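Side-chain contact in proteasome accessory factor B/C (PafBC) (Paenarthrobacter aurescens, PDB 6SJ9), which is a transcriptional regulator of the bacterial DNA damage response, built from winged helix-turn-helix and WYL domains: residues L257-K262 against A289-S294. Numbering follows the deposited sequence.
Sequences LALRKK and AEELAS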
ATOM      1  N   LEU A 257      -2.094 -18.040  -0.084  1.00 74.13           N
ATOM      2  CA  LEU A 257      -2.186 -17.948   1.371  1.00 74.48           C
ATOM      3  C   LEU A 257      -3.151 -16.857   1.797  1.00 69.35           C
ATOM      4  O   LEU A 257      -3.968 -17.070   2.698  1.00 71.53           O
ATOM      5  CB  LEU A 257      -0.802 -17.763   2.009  1.00 76.92           C
ATOM      6  CG  LEU A 257       0.009 -19.049   2.269  1.00 81.28           C
ATOM      7  CD1 LEU A 257      -0.594 -19.802   3.467  1.00 84.38           C
ATOM      8  CD2 LEU A 257       0.116 -20.000   1.078  1.00 83.45           C
ATOM      9  N   ALA A 258      -3.074 -15.681   1.176  1.00 65.13           N
ATOM     10  CA  ALA A 258      -4.020 -14.631   1.539  1.00 64.74           C
ATOM     11  C   ALA A 258      -5.456 -15.096   1.330  1.00 65.64           C
ATOM     12  O   ALA A 258      -6.337 -14.817   2.154  1.00 66.29           O
ATOM     13  CB  ALA A 258      -3.754 -13.363   0.731  1.00 65.10           C
ATOM     14  N   LEU A 259      -5.698 -15.849   0.256  1.00 65.20           N
ATOM     15  CA  LEU A 259      -7.043 -16.342  -0.010  1.00 60.94           C
ATOM     16  C   LEU A 259      -7.478 -17.329   1.060  1.00 63.21           C
ATOM     17  O   LEU A 259      -8.604 -17.253   1.551  1.00 66.61           O
ATOM     18  CB  LEU A 259      -7.102 -16.991  -1.396  1.00 59.20           C
ATOM     19  CG  LEU A 259      -8.492 -17.431  -1.848  1.00 58.10           C
ATOM     20  CD1 LEU A 259      -9.411 -16.192  -1.855  1.00 55.28           C
ATOM     21  CD2 LEU A 259      -8.454 -18.154  -3.190  1.00 54.43           C
ATOM     22  N   ARG A 260      -6.585 -18.216   1.487  1.00 65.89           N
ATOM     23  CA  ARG A 260      -6.968 -19.225   2.479  1.00 67.61           C
ATOM     24  C   ARG A 260      -7.274 -18.596   3.827  1.00 69.16           C
ATOM     25  O   ARG A 260      -8.061 -19.144   4.601  1.00 68.63           O
ATOM     26  CB  ARG A 260      -5.878 -20.286   2.613  1.00 66.07           C
ATOM     27  CG  ARG A 260      -5.817 -21.256   1.461  1.00 65.48           C
ATOM     28  CD  ARG A 260      -4.547 -22.057   1.421  1.00 64.88           C
ATOM     29  NE  ARG A 260      -4.632 -23.098   0.390  1.00 66.44           N
ATOM     30  CZ  ARG A 260      -5.094 -24.318   0.643  1.00 71.24           C
ATOM     31  NH1 ARG A 260      -5.488 -24.626   1.877  1.00 68.43           N
ATOM     32  NH2 ARG A 260      -5.176 -25.236  -0.322  1.00 77.67           N
ATOM     33  N   LYS A 261      -6.676 -17.437   4.107  1.00 71.77           N
ATOM     34  CA  LYS A 261      -6.998 -16.696   5.322  1.00 73.96           C
ATOM     35  C   LYS A 261      -8.482 -16.341   5.377  1.00 71.64           C
ATOM     36  O   LYS A 261      -9.048 -16.218   6.461  1.00 69.25           O
ATOM     37  CB  LYS A 261      -6.113 -15.446   5.359  1.00 75.47           C
ATOM     38  CG  LYS A 261      -4.774 -15.703   6.041  1.00 81.12           C
ATOM     39  CD  LYS A 261      -3.899 -14.465   6.215  1.00 84.72           C
ATOM     40  CE  LYS A 261      -2.454 -14.926   6.559  1.00 89.16           C
ATOM     41  NZ  LYS A 261      -1.345 -13.930   6.272  1.00 90.51           N
ATOM     42  N   LYS A 262      -9.129 -16.191   4.227  1.00 71.68           N
ATOM     43  CA  LYS A 262     -10.545 -15.839   4.158  1.00 71.09           C
ATOM     44  C   LYS A 262     -11.491 -17.045   4.136  1.00 72.28           C
ATOM     45  O   LYS A 262     -12.710 -16.846   4.081  1.00 73.19           O
ATOM     46  CB  LYS A 262     -10.824 -14.968   2.927  1.00 69.71           C
ATOM     47  CG  LYS A 262     -10.194 -13.641   2.975  1.00 69.48           C
ATOM     48  CD  LYS A 262     -10.736 -12.727   1.870  1.00 71.22           C
ATOM     49  CE  LYS A 262     -10.658 -13.371   0.483  1.00 72.13           C
ATOM     50  NZ  LYS A 262     -11.050 -12.406  -0.605  1.00 71.40           N
ATOM     51  N   ALA A 289     -13.455 -11.461  -8.616  1.00 54.96           N
ATOM     52  CA  ALA A 289     -12.969 -12.019  -9.879  1.00 55.23           C
ATOM     53  C   ALA A 289     -11.611 -11.445 -10.257  1.00 51.89           C
ATOM     54  O   ALA A 289     -10.748 -12.168 -10.781  1.00 51.83           O
ATOM     55  CB  ALA A 289     -13.965 -11.769 -11.017  1.00 55.09           C
ATOM     56  N   GLU A 290     -11.407 -10.149 -10.025  1.00 46.63           N
ATOM     57  CA  GLU A 290     -10.095  -9.575 -10.283  1.00 44.79           C
ATOM     58  C   GLU A 290      -9.050 -10.248  -9.415  1.00 43.51           C
ATOM     59  O   GLU A 290      -7.979 -10.592  -9.893  1.00 44.82           O
ATOM     60  CB  GLU A 290     -10.106  -8.060 -10.062  1.00 48.13           C
ATOM     61  CG  GLU A 290      -8.728  -7.439 -10.355  1.00 49.83           C
ATOM     62  CD  GLU A 290      -8.723  -5.912 -10.278  1.00 48.30           C
ATOM     63  OE1 GLU A 290      -9.807  -5.337 -10.171  1.00 47.67           O
ATOM     64  OE2 GLU A 290      -7.630  -5.290 -10.312  1.00 49.46           O
ATOM     65  N   GLU A 291      -9.358 -10.484  -8.141  1.00 44.64           N
ATOM     66  CA  GLU A 291      -8.404 -11.174  -7.289  1.00 45.65           C
ATOM     67  C   GLU A 291      -8.125 -12.581  -7.820  1.00 47.14           C
ATOM     68  O   GLU A 291      -6.963 -12.993  -7.951  1.00 49.67           O
ATOM     69  CB  GLU A 291      -8.921 -11.239  -5.841  1.00 43.08           C
ATOM     70  CG  GLU A 291      -7.963 -12.020  -4.948  1.00 43.72           C
ATOM     71  CD  GLU A 291      -8.527 -12.310  -3.572  1.00 52.83           C
ATOM     72  OE1 GLU A 291      -9.625 -11.812  -3.269  1.00 56.52           O
ATOM     73  OE2 GLU A 291      -7.902 -13.084  -2.809  1.00 55.19           O
ATOM     74  N   LEU A 292      -9.177 -13.323  -8.153  1.00 46.31           N
ATOM     75  CA  LEU A 292      -8.989 -14.716  -8.567  1.00 51.07           C
ATOM     76  C   LEU A 292      -8.301 -14.834  -9.921  1.00 49.58           C
ATOM     77  O   LEU A 292      -7.419 -15.667 -10.086  1.00 55.38           O
ATOM     78  CB  LEU A 292     -10.327 -15.448  -8.561  1.00 56.41           C
ATOM     79  CG  LEU A 292     -11.032 -15.558  -7.203  1.00 54.97           C
ATOM     80  CD1 LEU A 292     -12.343 -16.301  -7.362  1.00 52.82           C
ATOM     81  CD2 LEU A 292     -10.164 -16.292  -6.160  1.00 56.31           C
ATOM     82  N   ALA A 293      -8.581 -13.923 -10.848  1.00 52.58           N
ATOM     83  CA  ALA A 293      -7.877 -13.916 -12.133  1.00 51.39           C
ATOM     84  C   ALA A 293      -6.381 -13.731 -11.945  1.00 53.93           C
ATOM     85  O   ALA A 293      -5.584 -14.267 -12.735  1.00 54.04           O
ATOM     86  CB  ALA A 293      -8.378 -12.754 -13.002  1.00 46.32           C
ATOM     87  N   SER A 294      -5.994 -12.944 -10.924  1.00 46.79           N
ATOM     88  CA  SER A 294      -4.586 -12.738 -10.605  1.00 49.97           C
ATOM     89  C   SER A 294      -3.925 -14.055 -10.204  1.00 50.47           C
ATOM     90  O   SER A 294      -2.702 -14.202 -10.330  1.00 52.57           O
ATOM     91  CB  SER A 294      -4.436 -11.637  -9.531  1.00 49.10           C
ATOM     92  OG  SER A 294      -4.363 -12.191  -8.229  1.00 51.00           O
TER
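Lys262 and Glu291 make the polar part of this contact. Lys262 sits just after helix 257-261 and brings a salt bridge to helix 285-294. Lys262 NZ donates a salt-bridging hydrogen bond to Glu291 OE1 over 3.1 Å. OE1 takes it on its syn lone pair, the side that faces the other carboxylate oxygen. The two side chains meet head-on, each reaching out from its own segment. Lys262 is exposed, and its chain kinks near the end, where the ammonium group meets OE1. Glu291 is buried and stretches out straight beyond CG. Its CG stands anti to the backbone N (chi1 177°), which sends the carboxylate across to the 257-262 segment. Glu291 OE2 lies 3.9 Å from Lys262 NZ and has another partner, the hydroxyl of Tyr295. With both oxygens engaged, the rotation of the carboxylate is probably fixed, and the lysine charge would favour its ionised form.

The apolar part centres on Leu259. Its two methyl groups have different neighbours. Leu259 CD1 lies 3.6 Å from Glu291 OE2, so the leucine packs beside the carboxylate. Leu259 CD2 meets Leu292 CD2 at 3.9 Å, and the two leucine side chains lie nearly perpendicular. Only one branch of Leu292 takes part. Both leucines are buried and also touch Leu249 on strand 245-252, which joins the two helices to the sheet beneath.

The two helices are the crossover helices of a ferredoxin-like fold, the WCX domain. Helices 257-261 and 285-294 pack on an antiparallel sheet of strand order 2-3-1-4. Within this contact, Leu259 joins them by packing on Leu292 and Glu291, and the salt bridge from Lys262 adds a polar link at the end of the first helix.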